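Local structure of D-galactonate dehydratase family member SEN1436 (Salmonella enterica subsp. enterica serovar Enteritidis, 3TW9) at residues E79-F84 / N113-G118; D145-Y150 / H365-S370; D222-S227 / H250-P255. The protein catalyses, with low activity in vitro, the magnesium-dependent dehydration of D-gluconate to 2-dehydro-3-deoxy-D-gluconate, and probably has no significant role in D-gluconate degradation in vivo. One frame throughout, in Å; residues are numbered along the deposited sequence. Where two conformers were deposited one is given.

Contact 1: residues E79-F84 / N113-G118; sequences EYMAPF and NNALSG
Asn113 ND2, two residues before Ala115, which Met81 touches, donates to the carbonyls of Thr326 and Val303. Asn113 OD1 takes a weak bond from Gly109 N. The contact itself joins two helices, 70-85 and 110-131, of the N-terminal capping domain of the enolase superfamily. In that domain a three-stranded antiparallel sheet is followed by a group of helices. Helix 110-131 is tied to the sheet by Ser117 OG, which bonds Cys63 O at the end of strand 59-63. Across the helix pair the touch is small and rests on Met81. In the conformer described here its CG lies 4.1 Å from Ala115 CB. CG is anti to the carbonyl carbon (chi1 -68°), and the chain then bends at chi2 and chi3. This brings SD alongside the backbone of the partner helix. Leu116 lies farther off, with CD2 4.8 Å from Met81 SD, and its side chain also packs on Val101 of helix 93-101. Pro83 kinks helix 70-85, since its N has no hydrogen to donate. Phe84 N beyond it makes two weak bonds, to Tyr80 O and Met81 O. Ala115 O is buried and has no hydrogen-bond partner in the model; in this conformer Met81 SD sits 3.8 Å from Ala115 O.

Contact 2: residues D145-Y150 / H365-S370; sequences DGIPLY and HLDLSS
Ile147 packs on Asp367 and Leu368, joining a strand to a helix in the barrel domain of the enolase superfamily, a modified TIM barrel. Strand 147-152 runs parallel to strands 175-177 and 376-377, and helix 357-369 packs against it. The apolar part comes first. Ile147 CG1 lies 3.8 Å from Leu368 CD1, and Ile147 CD1 is 4.1 Å from the same methyl. The two side chains cross at about a right angle. Leu368 reaches the strand through its end, with chi1 at an unusual -141°. The CG2 methyl of Ile147, on the other branch, is 4.1 Å from Asp367 CB. Ile147 CD1, at the end of the CG1 branch, is also 4.1 Å from Asp367 CB. CG2 is anti to the backbone N and CG1 is anti to the carbonyl carbon (chi1 -57°). This turns CG1 to Leu368 and CG2 to Asp367, with CD1 between the two partners. The polar part is held from outside the two segments. Asp367 OD2 accepts a bond from Gln376 NE2, so the carboxylate ties the helix to strand 376-377. The backbone of Ile147 bonds to Ala400, while Pro148 and Tyr150 bond to Gln376. The side chain of Asp367 lies about 9 Å from those of the substrate-binding residues Glu377 and Arg321. The methyl Ile147 CG2 lies 3.7 Å from Asp367 OD2, the oxygen that Gln376 holds.

Contact 3: residues D222-S227 / H250-P255; sequences DAYAKS and HERVTP
Tyr224 and Arg252 form the tight part of this contact. The guanidinium lies over one face of the phenol ring in a cation-pi pair, with Arg252 CZ 4.3 Å from the centroid of the Tyr224 ring and 24° off its normal. The two planes are tilted 45° apart, so one arm dips closest: Arg252 NH2 is 3.4 Å from Tyr224 CE1. The group is also offset toward the ring's rim. Tyr224 CG lies anti to the backbone N (chi1 155°), which carries the ring out from the helix to the loop. Arg252 NE bonds to Val249 O and NH2 to Asp248 O, which fixes the rotation of the guanidinium. Tyr224 OH bonds instead to His247 NE2. The ring edge is packed as well. Val253 CG1 lies in the ring plane, 3.6 Å from Tyr224 CD2. Segment 250-255 is the loop that follows strand 244-248 of the barrel domain and leads into helix 255-265, while Tyr224 comes from helix 221-239, just before that strand. The carboxylate of Asp248, at the end of the strand, binds magnesium, and His250, in the loop, is probably a proton donor/acceptor of the active site. The other side is looser. Ala225 CB only approaches Val253 CG1, at 4.4 Å, and both residues are partly exposed.

Overall arrangement
Contact 1 comes first along the chain and closes before contact 2 opens. It joins two helices of the N-terminal capping domain, away from the annotated sites. Contacts 2 and 3 belong to the barrel domain. Contact 2 pairs strand 147-152 with helix 357-369 and so joins parts of the barrel far apart in sequence. Both segments of contact 3 fall between them. Contact 3 lies on the loop after strand 244-248, which carries the probable proton donor/acceptor His250. The centres of contacts 1 and 2 are about 28 Å apart, and those of contacts 2 and 3 about 31 Å. Contacts 1 and 3 lie on opposite sides of the chain's centre, about 38 Å between centres. None touches another.

Contact 1: residues E79-F84 / N113-G118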
ATOM      1  N   GLU C  79      -3.238 -30.618   1.495  1.00 26.40           N
ATOM      2  CA  GLU C  79      -3.516 -31.278   0.218  1.00 23.73           C
ATOM      3  C   GLU C  79      -3.143 -30.487  -1.011  1.00 22.90           C
ATOM      4  O   GLU C  79      -2.907 -31.075  -2.084  1.00 25.75           O
ATOM      5  CB  GLU C  79      -4.980 -31.703   0.133  1.00 25.08           C
ATOM      6  CG  GLU C  79      -5.412 -32.712   1.180  1.00 46.11           C
ATOM      7  CD  GLU C  79      -5.128 -34.145   0.769  1.00 60.17           C
ATOM      8  OE1 GLU C  79      -4.774 -34.384  -0.411  1.00 54.82           O
ATOM      9  OE2 GLU C  79      -5.272 -35.028   1.633  1.00 56.17           O
ATOM     10  N   TYR C  80      -3.096 -29.162  -0.878  1.00 23.07           N
ATOM     11  CA  TYR C  80      -3.007 -28.290  -2.046  1.00 25.19           C
ATOM     12  C   TYR C  80      -1.936 -27.214  -1.979  1.00 24.55           C
ATOM     13  O   TYR C  80      -1.285 -26.947  -2.976  1.00 29.06           O
ATOM     14  CB  TYR C  80      -4.372 -27.645  -2.333  1.00 27.71           C
ATOM     15  CG  TYR C  80      -5.474 -28.628  -2.597  1.00 26.69           C
ATOM     16  CD1 TYR C  80      -5.526 -29.325  -3.803  1.00 26.19           C
ATOM     17  CD2 TYR C  80      -6.453 -28.881  -1.641  1.00 23.98           C
ATOM     18  CE1 TYR C  80      -6.523 -30.211  -4.059  1.00 24.10           C
ATOM     19  CE2 TYR C  80      -7.471 -29.770  -1.898  1.00 27.09           C
ATOM     20  CZ  TYR C  80      -7.495 -30.430  -3.119  1.00 22.33           C
ATOM     21  OH  TYR C  80      -8.505 -31.331  -3.388  1.00 25.61           O
ATOM     22  N   MET C  81      -1.762 -26.586  -0.822  1.00 28.51           N
ATOM     23  CA  MET C  81      -0.730 -25.550  -0.635  0.50 29.37           C
ATOM     24  C   MET C  81       0.675 -26.152  -0.514  1.00 30.20           C
ATOM     25  O   MET C  81       1.633 -25.641  -1.090  1.00 29.53           O
ATOM     26  CB  MET C  81      -1.036 -24.682   0.600  0.50 28.73           C
ATOM     27  CG  MET C  81      -2.278 -23.775   0.481  0.50 37.52           C
ATOM     28  SD  MET C  81      -1.796 -22.083   0.070  0.50 43.20           S
ATOM     29  CE  MET C  81      -0.237 -22.454  -0.718  0.50 11.32           C
ATOM     30  N   ALA C  82       0.793 -27.241   0.258  1.00 32.00           N
ATOM     31  CA  ALA C  82       2.081 -27.928   0.420  1.00 31.59           C
ATOM     32  C   ALA C  82       2.714 -28.349  -0.917  1.00 24.09           C
ATOM     33  O   ALA C  82       3.849 -27.979  -1.165  1.00 32.67           O
ATOM     34  CB  ALA C  82       1.994 -29.096   1.416  1.00 35.88           C
ATOM     35  N   PRO C  83       1.959 -29.030  -1.812  1.00 33.68           N
ATOM     36  CA  PRO C  83       2.586 -29.310  -3.108  1.00 30.35           C
ATOM     37  C   PRO C  83       2.765 -28.120  -4.072  1.00 35.92           C
ATOM     38  O   PRO C  83       3.543 -28.215  -5.020  1.00 33.87           O
ATOM     39  CB  PRO C  83       1.670 -30.372  -3.727  1.00 30.61           C
ATOM     40  CG  PRO C  83       0.371 -30.180  -3.086  1.00 37.02           C
ATOM     41  CD  PRO C  83       0.645 -29.705  -1.689  1.00 31.56           C
ATOM     42  N   PHE C  84       2.053 -27.020  -3.834  1.00 26.40           N
ATOM     43  CA  PHE C  84       2.248 -25.787  -4.606  1.00 25.77           C
ATOM     44  C   PHE C  84       3.588 -25.132  -4.250  1.00 26.33           C
ATOM     45  O   PHE C  84       4.194 -24.490  -5.093  1.00 26.93           O
ATOM     46  CB  PHE C  84       1.047 -24.827  -4.381  1.00 25.19           C
ATOM     47  CG  PHE C  84       1.112 -23.536  -5.169  1.00 25.30           C
ATOM     48  CD1 PHE C  84       0.662 -23.483  -6.487  1.00 26.98           C
ATOM     49  CD2 PHE C  84       1.608 -22.366  -4.573  1.00 27.80           C
ATOM     50  CE1 PHE C  84       0.712 -22.283  -7.212  1.00 29.16           C
ATOM     51  CE2 PHE C  84       1.682 -21.157  -5.282  1.00 24.67           C
ATOM     52  CZ  PHE C  84       1.227 -21.110  -6.611  1.00 24.94           C
ATOM     53  N   ASN C 113      -8.630 -18.022   2.177  1.00 18.15           N
ATOM     54  CA  ASN C 113      -7.764 -16.923   2.607  1.00 18.25           C
ATOM     55  C   ASN C 113      -6.870 -17.350   3.788  1.00 15.94           C
ATOM     56  O   ASN C 113      -5.713 -16.907   3.888  1.00 17.93           O
ATOM     57  CB  ASN C 113      -8.586 -15.716   3.010  1.00 15.28           C
ATOM     58  CG  ASN C 113      -9.380 -15.073   1.828  1.00 26.60           C
ATOM     59  OD1 ASN C 113      -9.291 -15.497   0.675  1.00 23.24           O
ATOM     60  ND2 ASN C 113     -10.177 -14.066   2.142  1.00 18.32           N
ATOM     61  N   ASN C 114      -7.424 -18.179   4.685  1.00 21.03           N
ATOM     62  CA  ASN C 114      -6.657 -18.636   5.869  1.00 19.01           C
ATOM     63  C   ASN C 114      -5.504 -19.566   5.490  1.00 26.60           C
ATOM     64  O   ASN C 114      -4.403 -19.457   6.032  1.00 21.16           O
ATOM     65  CB  ASN C 114      -7.578 -19.245   6.935  1.00 19.00           C
ATOM     66  CG  ASN C 114      -8.114 -18.201   7.901  1.00 26.63           C
ATOM     67  OD1 ASN C 114      -9.241 -17.707   7.767  1.00 20.84           O
ATOM     68  ND2 ASN C 114      -7.302 -17.841   8.869  1.00 15.80           N
ATOM     69  N   ALA C 115      -5.750 -20.441   4.522  1.00 22.27           N
ATOM     70  CA  ALA C 115      -4.678 -21.263   3.924  1.00 19.46           C
ATOM     71  C   ALA C 115      -3.560 -20.420   3.344  1.00 25.33           C
ATOM     72  O   ALA C 115      -2.394 -20.731   3.554  1.00 20.40           O
ATOM     73  CB  ALA C 115      -5.248 -22.201   2.850  1.00 20.30           C
ATOM     74  N   LEU C 116      -3.900 -19.325   2.643  1.00 23.40           N
ATOM     75  CA  LEU C 116      -2.897 -18.408   2.094  1.00 18.24           C
ATOM     76  C   LEU C 116      -2.125 -17.641   3.174  1.00 18.14           C
ATOM     77  O   LEU C 116      -0.896 -17.441   3.061  1.00 21.44           O
ATOM     78  CB  LEU C 116      -3.567 -17.372   1.191  1.00 25.74           C
ATOM     79  CG  LEU C 116      -3.919 -17.772  -0.214  1.00 38.87           C
ATOM     80  CD1 LEU C 116      -5.092 -16.921  -0.603  1.00 37.68           C
ATOM     81  CD2 LEU C 116      -2.716 -17.537  -1.124  1.00 44.43           C
ATOM     82  N   SER C 117      -2.858 -17.211   4.200  1.00 19.72           N
ATOM     83  CA  SER C 117      -2.288 -16.444   5.315  1.00 22.43           C
ATOM     84  C   SER C 117      -1.251 -17.248   6.087  1.00 22.81           C
ATOM     85  O   SER C 117      -0.224 -16.709   6.463  1.00 18.92           O
ATOM     86  CB  SER C 117      -3.371 -16.054   6.274  1.00 20.66           C
ATOM     87  OG  SER C 117      -2.791 -15.423   7.406  1.00 19.74           O
ATOM     88  N   GLY C 118      -1.520 -18.531   6.324  1.00 20.78           N
ATOM     89  CA  GLY C 118      -0.525 -19.356   7.025  1.00 24.75           C
ATOM     90  C   GLY C 118       0.814 -19.295   6.317  1.00 18.57           C
ATOM     91  O   GLY C 118       1.860 -19.070   6.938  1.00 23.42           O
TER

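Contact 2: residues D145-Y150 / H365-S370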
ATOM      1  N   ASP C 145       5.549   4.436  19.905  1.00 25.61           N
ATOM      2  CA  ASP C 145       6.403   3.869  20.958  1.00 29.91           C
ATOM      3  C   ASP C 145       5.776   2.686  21.715  1.00 28.46           C
ATOM      4  O   ASP C 145       6.430   2.050  22.541  1.00 32.06           O
ATOM      5  CB  ASP C 145       6.778   4.979  21.939  1.00 21.09           C
ATOM      6  CG  ASP C 145       7.487   6.142  21.261  1.00 24.36           C
ATOM      7  OD1 ASP C 145       8.594   5.903  20.762  1.00 28.90           O
ATOM      8  OD2 ASP C 145       6.958   7.288  21.247  1.00 23.27           O
ATOM      9  N   GLY C 146       4.504   2.411  21.453  1.00 23.80           N
ATOM     10  CA  GLY C 146       3.804   1.244  22.002  1.00 22.37           C
ATOM     11  C   GLY C 146       2.449   1.130  21.304  1.00 22.55           C
ATOM     12  O   GLY C 146       2.029   2.058  20.620  1.00 24.23           O
ATOM     13  N   ILE C 147       1.786  -0.007  21.477  1.00 24.58           N
ATOM     14  CA  ILE C 147       0.520  -0.290  20.809  1.00 24.26           C
ATOM     15  C   ILE C 147      -0.653  -0.223  21.782  1.00 23.80           C
ATOM     16  O   ILE C 147      -0.829  -1.127  22.628  1.00 22.71           O
ATOM     17  CB  ILE C 147       0.565  -1.659  20.102  1.00 22.91           C
ATOM     18  CG1 ILE C 147       1.725  -1.669  19.127  1.00 23.05           C
ATOM     19  CG2 ILE C 147      -0.774  -1.927  19.360  1.00 29.93           C
ATOM     20  CD1 ILE C 147       2.090  -3.053  18.626  1.00 25.27           C
ATOM     21  N   PRO C 148      -1.460   0.852  21.680  1.00 19.70           N
ATOM     22  CA  PRO C 148      -2.620   0.946  22.561  1.00 20.44           C
ATOM     23  C   PRO C 148      -3.639  -0.142  22.291  1.00 21.76           C
ATOM     24  O   PRO C 148      -3.873  -0.534  21.140  1.00 20.98           O
ATOM     25  CB  PRO C 148      -3.202   2.338  22.283  1.00 25.00           C
ATOM     26  CG  PRO C 148      -2.505   2.844  21.098  1.00 29.64           C
ATOM     27  CD  PRO C 148      -1.217   2.104  20.943  1.00 25.80           C
ATOM     28  N   LEU C 149      -4.189  -0.648  23.378  1.00 20.64           N
ATOM     29  CA  LEU C 149      -5.080  -1.770  23.345  1.00 17.90           C
ATOM     30  C   LEU C 149      -6.453  -1.386  23.856  1.00 20.55           C
ATOM     31  O   LEU C 149      -6.620  -0.396  24.590  1.00 22.38           O
ATOM     32  CB  LEU C 149      -4.525  -2.883  24.243  1.00 22.97           C
ATOM     33  CG  LEU C 149      -3.094  -3.338  24.059  1.00 19.56           C
ATOM     34  CD1 LEU C 149      -2.762  -4.254  25.196  1.00 20.04           C
ATOM     35  CD2 LEU C 149      -2.839  -4.009  22.671  1.00 23.46           C
ATOM     36  N   TYR C 150      -7.458  -2.145  23.423  1.00 21.21           N
ATOM     37  CA  TYR C 150      -8.707  -2.247  24.154  1.00 18.43           C
ATOM     38  C   TYR C 150      -8.978  -3.703  24.508  1.00 20.34           C
ATOM     39  O   TYR C 150      -8.485  -4.622  23.853  1.00 21.97           O
ATOM     40  CB  TYR C 150      -9.922  -1.591  23.453  1.00 19.50           C
ATOM     41  CG  TYR C 150     -10.613  -2.310  22.293  1.00 21.55           C
ATOM     42  CD1 TYR C 150     -11.761  -3.082  22.501  1.00 23.11           C
ATOM     43  CD2 TYR C 150     -10.172  -2.116  20.976  1.00 22.66           C
ATOM     44  CE1 TYR C 150     -12.429  -3.693  21.432  1.00 26.49           C
ATOM     45  CE2 TYR C 150     -10.842  -2.732  19.891  1.00 19.50           C
ATOM     46  CZ  TYR C 150     -11.967  -3.497  20.137  1.00 18.98           C
ATOM     47  OH  TYR C 150     -12.650  -4.082  19.086  1.00 21.16           O
ATOM     48  N   HIS C 365       2.795  -6.226  14.381  1.00 18.02           N
ATOM     49  CA  HIS C 365       3.802  -5.763  13.407  1.00 19.25           C
ATOM     50  C   HIS C 365       3.219  -4.831  12.347  1.00 22.79           C
ATOM     51  O   HIS C 365       3.845  -3.843  11.963  1.00 22.27           O
ATOM     52  CB  HIS C 365       4.525  -6.931  12.729  1.00 23.05           C
ATOM     53  CG  HIS C 365       5.539  -7.590  13.612  1.00 23.73           C
ATOM     54  ND1 HIS C 365       6.875  -7.272  13.575  1.00 18.75           N
ATOM     55  CD2 HIS C 365       5.406  -8.523  14.587  1.00 31.43           C
ATOM     56  CE1 HIS C 365       7.527  -7.984  14.476  1.00 22.89           C
ATOM     57  NE2 HIS C 365       6.657  -8.746  15.109  1.00 27.79           N
ATOM     58  N   LEU C 366       2.021  -5.162  11.876  1.00 17.53           N
ATOM     59  CA  LEU C 366       1.274  -4.209  11.050  1.00 20.93           C
ATOM     60  C   LEU C 366       1.010  -2.919  11.838  1.00 18.92           C
ATOM     61  O   LEU C 366       1.289  -1.826  11.340  1.00 20.96           O
ATOM     62  CB  LEU C 366      -0.029  -4.849  10.583  1.00 17.61           C
ATOM     63  CG  LEU C 366       0.135  -5.978   9.552  1.00 18.83           C
ATOM     64  CD1 LEU C 366      -1.130  -6.777   9.496  1.00 17.35           C
ATOM     65  CD2 LEU C 366       0.488  -5.459   8.155  1.00 21.45           C
ATOM     66  N   ASP C 367       0.502  -3.048  13.062  1.00 20.86           N
ATOM     67  CA  ASP C 367       0.123  -1.902  13.893  1.00 13.93           C
ATOM     68  C   ASP C 367       1.309  -0.939  14.070  1.00 20.65           C
ATOM     69  O   ASP C 367       1.149   0.266  13.966  1.00 21.84           O
ATOM     70  CB  ASP C 367      -0.258  -2.380  15.295  1.00 23.11           C
ATOM     71  CG  ASP C 367      -1.587  -3.060  15.346  1.00 17.88           C
ATOM     72  OD1 ASP C 367      -2.459  -2.819  14.457  1.00 21.41           O
ATOM     73  OD2 ASP C 367      -1.788  -3.828  16.305  1.00 20.94           O
ATOM     74  N   LEU C 368       2.489  -1.485  14.368  1.00 20.57           N
ATOM     75  CA  LEU C 368       3.670  -0.655  14.653  1.00 20.49           C
ATOM     76  C   LEU C 368       4.175   0.083  13.421  1.00 25.10           C
ATOM     77  O   LEU C 368       4.772   1.167  13.537  1.00 22.41           O
ATOM     78  CB  LEU C 368       4.791  -1.514  15.283  1.00 20.57           C
ATOM     79  CG  LEU C 368       5.684  -0.995  16.406  1.00 40.38           C
ATOM     80  CD1 LEU C 368       4.926  -0.307  17.556  1.00 34.91           C
ATOM     81  CD2 LEU C 368       6.533  -2.146  16.937  1.00 37.17           C
ATOM     82  N   SER C 369       3.905  -0.468  12.232  1.00 23.01           N
ATOM     83  CA  SER C 369       4.409   0.111  10.999  1.00 24.04           C
ATOM     84  C   SER C 369       3.390   0.930  10.184  1.00 22.38           C
ATOM     85  O   SER C 369       3.725   1.386   9.101  1.00 24.89           O
ATOM     86  CB  SER C 369       5.026  -0.974  10.100  1.00 21.46           C
ATOM     87  OG  SER C 369       4.073  -1.985   9.850  1.00 22.19           O
ATOM     88  N   SER C 370       2.157   1.081  10.674  1.00 24.35           N
ATOM     89  CA  SER C 370       1.139   1.856   9.955  1.00 17.83           C
ATOM     90  C   SER C 370       1.002   3.231  10.589  1.00 18.21           C
ATOM     91  O   SER C 370       0.740   3.332  11.782  1.00 16.81           O
ATOM     92  CB  SER C 370      -0.251   1.158   9.978  1.00 18.12           C
ATOM     93  OG  SER C 370      -0.213  -0.106   9.309  1.00 19.43           O
TER

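Contact 3: residues D222-S227 / H250-P255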
ATOM      1  N   ASP C 222     -34.855  -5.526  19.171  1.00 25.84           N
ATOM      2  CA  ASP C 222     -35.514  -4.257  19.461  1.00 30.88           C
ATOM      3  C   ASP C 222     -35.348  -3.855  20.929  1.00 27.56           C
ATOM      4  O   ASP C 222     -35.059  -2.690  21.227  1.00 28.11           O
ATOM      5  CB  ASP C 222     -36.972  -4.293  19.033  1.00 30.16           C
ATOM      6  CG  ASP C 222     -37.126  -4.373  17.519  1.00 47.13           C
ATOM      7  OD1 ASP C 222     -37.036  -3.326  16.842  1.00 63.45           O
ATOM      8  OD2 ASP C 222     -37.332  -5.487  17.002  1.00 45.75           O
ATOM      9  N   ALA C 223     -35.489  -4.815  21.847  1.00 23.55           N
ATOM     10  CA  ALA C 223     -35.181  -4.565  23.267  1.00 24.25           C
ATOM     11  C   ALA C 223     -33.733  -4.102  23.418  1.00 28.65           C
ATOM     12  O   ALA C 223     -33.456  -3.126  24.118  1.00 28.01           O
ATOM     13  CB  ALA C 223     -35.424  -5.824  24.116  1.00 27.12           C
ATOM     14  N   TYR C 224     -32.832  -4.783  22.708  1.00 24.11           N
ATOM     15  CA  TYR C 224     -31.398  -4.471  22.735  1.00 21.16           C
ATOM     16  C   TYR C 224     -31.160  -3.024  22.320  1.00 29.20           C
ATOM     17  O   TYR C 224     -30.478  -2.259  23.026  1.00 28.41           O
ATOM     18  CB  TYR C 224     -30.624  -5.456  21.835  1.00 24.35           C
ATOM     19  CG  TYR C 224     -29.308  -4.899  21.316  1.00 20.97           C
ATOM     20  CD1 TYR C 224     -28.195  -4.751  22.159  1.00 26.54           C
ATOM     21  CD2 TYR C 224     -29.190  -4.477  19.979  1.00 24.35           C
ATOM     22  CE1 TYR C 224     -27.001  -4.210  21.686  1.00 20.89           C
ATOM     23  CE2 TYR C 224     -28.009  -3.930  19.501  1.00 22.09           C
ATOM     24  CZ  TYR C 224     -26.916  -3.790  20.357  1.00 25.32           C
ATOM     25  OH  TYR C 224     -25.730  -3.261  19.874  1.00 24.26           O
ATOM     26  N   ALA C 225     -31.725  -2.644  21.174  1.00 21.53           N
ATOM     27  CA  ALA C 225     -31.408  -1.358  20.564  1.00 23.68           C
ATOM     28  C   ALA C 225     -31.953  -0.193  21.395  1.00 35.12           C
ATOM     29  O   ALA C 225     -31.353   0.889  21.438  1.00 31.79           O
ATOM     30  CB  ALA C 225     -31.964  -1.301  19.176  1.00 23.44           C
ATOM     31  N   LYS C 226     -33.089  -0.426  22.053  1.00 26.89           N
ATOM     32  CA  LYS C 226     -33.703   0.587  22.909  1.00 27.48           C
ATOM     33  C   LYS C 226     -32.973   0.713  24.242  1.00 33.90           C
ATOM     34  O   LYS C 226     -33.109   1.735  24.924  1.00 36.83           O
ATOM     35  CB  LYS C 226     -35.192   0.292  23.125  1.00 27.37           C
ATOM     36  CG  LYS C 226     -36.063   0.425  21.878  1.00 39.68           C
ATOM     37  CD  LYS C 226     -37.529   0.171  22.208  1.00 38.05           C
ATOM     38  CE  LYS C 226     -38.403   0.196  20.967  1.00 39.38           C
ATOM     39  NZ  LYS C 226     -38.290  -1.077  20.231  1.00 47.09           N
ATOM     40  N   SER C 227     -32.182  -0.306  24.588  1.00 27.51           N
ATOM     41  CA  SER C 227     -31.472  -0.340  25.871  1.00 33.25           C
ATOM     42  C   SER C 227     -30.033   0.157  25.854  1.00 35.60           C
ATOM     43  O   SER C 227     -29.510   0.567  26.892  1.00 28.49           O
ATOM     44  CB  SER C 227     -31.527  -1.747  26.461  1.00 34.34           C
ATOM     45  OG  SER C 227     -32.884  -2.141  26.571  1.00 34.87           O
ATOM     46  N   HIS C 250     -22.468  -5.978  16.214  1.00 18.03           N
ATOM     47  CA  HIS C 250     -22.238  -7.362  15.773  1.00 18.53           C
ATOM     48  C   HIS C 250     -23.363  -7.843  14.892  1.00 24.71           C
ATOM     49  O   HIS C 250     -23.884  -8.931  15.102  1.00 23.98           O
ATOM     50  CB  HIS C 250     -22.084  -8.294  16.994  1.00 21.98           C
ATOM     51  CG  HIS C 250     -21.177  -9.464  16.772  1.00 24.27           C
ATOM     52  ND1 HIS C 250     -21.606 -10.648  16.214  1.00 24.69           N
ATOM     53  CD2 HIS C 250     -19.857  -9.629  17.031  1.00 31.32           C
ATOM     54  CE1 HIS C 250     -20.592 -11.492  16.140  1.00 23.41           C
ATOM     55  NE2 HIS C 250     -19.519 -10.900  16.633  1.00 30.26           N
ATOM     56  N   GLU C 251     -23.775  -6.990  13.945  1.00 17.16           N
ATOM     57  CA  GLU C 251     -24.776  -7.327  12.928  1.00 17.51           C
ATOM     58  C   GLU C 251     -26.145  -7.787  13.466  1.00 22.09           C
ATOM     59  O   GLU C 251     -26.902  -8.463  12.751  1.00 21.74           O
ATOM     60  CB  GLU C 251     -24.181  -8.311  11.864  1.00 19.21           C
ATOM     61  CG  GLU C 251     -23.827  -9.767  12.330  1.00 18.07           C
ATOM     62  CD  GLU C 251     -23.457 -10.727  11.207  1.00 24.42           C
ATOM     63  OE1 GLU C 251     -23.232 -11.943  11.452  1.00 20.68           O
ATOM     64  OE2 GLU C 251     -23.358 -10.279  10.060  1.00 21.69           O
ATOM     65  N   ARG C 252     -26.485  -7.388  14.695  1.00 22.92           N
ATOM     66  CA  ARG C 252     -27.657  -7.970  15.381  1.00 18.44           C
ATOM     67  C   ARG C 252     -29.010  -7.287  15.115  1.00 23.37           C
ATOM     68  O   ARG C 252     -30.055  -7.816  15.507  1.00 28.35           O
ATOM     69  CB  ARG C 252     -27.389  -8.085  16.895  1.00 18.38           C
ATOM     70  CG  ARG C 252     -26.371  -9.185  17.234  1.00 18.70           C
ATOM     71  CD  ARG C 252     -26.002  -9.170  18.716  1.00 30.18           C
ATOM     72  NE  ARG C 252     -25.298  -7.955  19.144  1.00 33.95           N
ATOM     73  CZ  ARG C 252     -25.269  -7.497  20.399  1.00 34.01           C
ATOM     74  NH1 ARG C 252     -25.929  -8.144  21.359  1.00 32.57           N
ATOM     75  NH2 ARG C 252     -24.601  -6.380  20.699  1.00 26.94           N
ATOM     76  N   VAL C 253     -29.007  -6.137  14.431  1.00 19.69           N
ATOM     77  CA  VAL C 253     -30.251  -5.373  14.233  1.00 17.61           C
ATOM     78  C   VAL C 253     -30.443  -5.017  12.761  1.00 22.43           C
ATOM     79  O   VAL C 253     -29.502  -5.162  11.983  1.00 19.67           O
ATOM     80  CB  VAL C 253     -30.315  -4.066  15.074  1.00 23.34           C
ATOM     81  CG1 VAL C 253     -30.266  -4.364  16.591  1.00 22.66           C
ATOM     82  CG2 VAL C 253     -29.206  -3.074  14.684  1.00 19.78           C
ATOM     83  N   THR C 254     -31.649  -4.577  12.390  1.00 21.29           N
ATOM     84  CA  THR C 254     -31.892  -4.173  10.988  1.00 16.92           C
ATOM     85  C   THR C 254     -31.115  -2.900  10.736  1.00 17.34           C
ATOM     86  O   THR C 254     -30.777  -2.149  11.680  1.00 20.24           O
ATOM     87  CB  THR C 254     -33.382  -3.875  10.657  1.00 19.49           C
ATOM     88  OG1 THR C 254     -33.832  -2.756  11.447  1.00 18.93           O
ATOM     89  CG2 THR C 254     -34.247  -5.111  10.818  1.00 20.81           C
ATOM     90  N   PRO C 255     -30.814  -2.642   9.463  1.00 17.28           N
ATOM     91  CA  PRO C 255     -29.981  -1.476   9.205  1.00 17.25           C
ATOM     92  C   PRO C 255     -30.512  -0.153   9.735  1.00 17.40           C
ATOM     93  O   PRO C 255     -29.746   0.586  10.347  1.00 18.91           O
ATOM     94  CB  PRO C 255     -29.866  -1.471   7.693  1.00 18.14           C
ATOM     95  CG  PRO C 255     -29.915  -2.928   7.329  1.00 18.29           C
ATOM     96  CD  PRO C 255     -30.971  -3.496   8.265  1.00 20.33           C
TER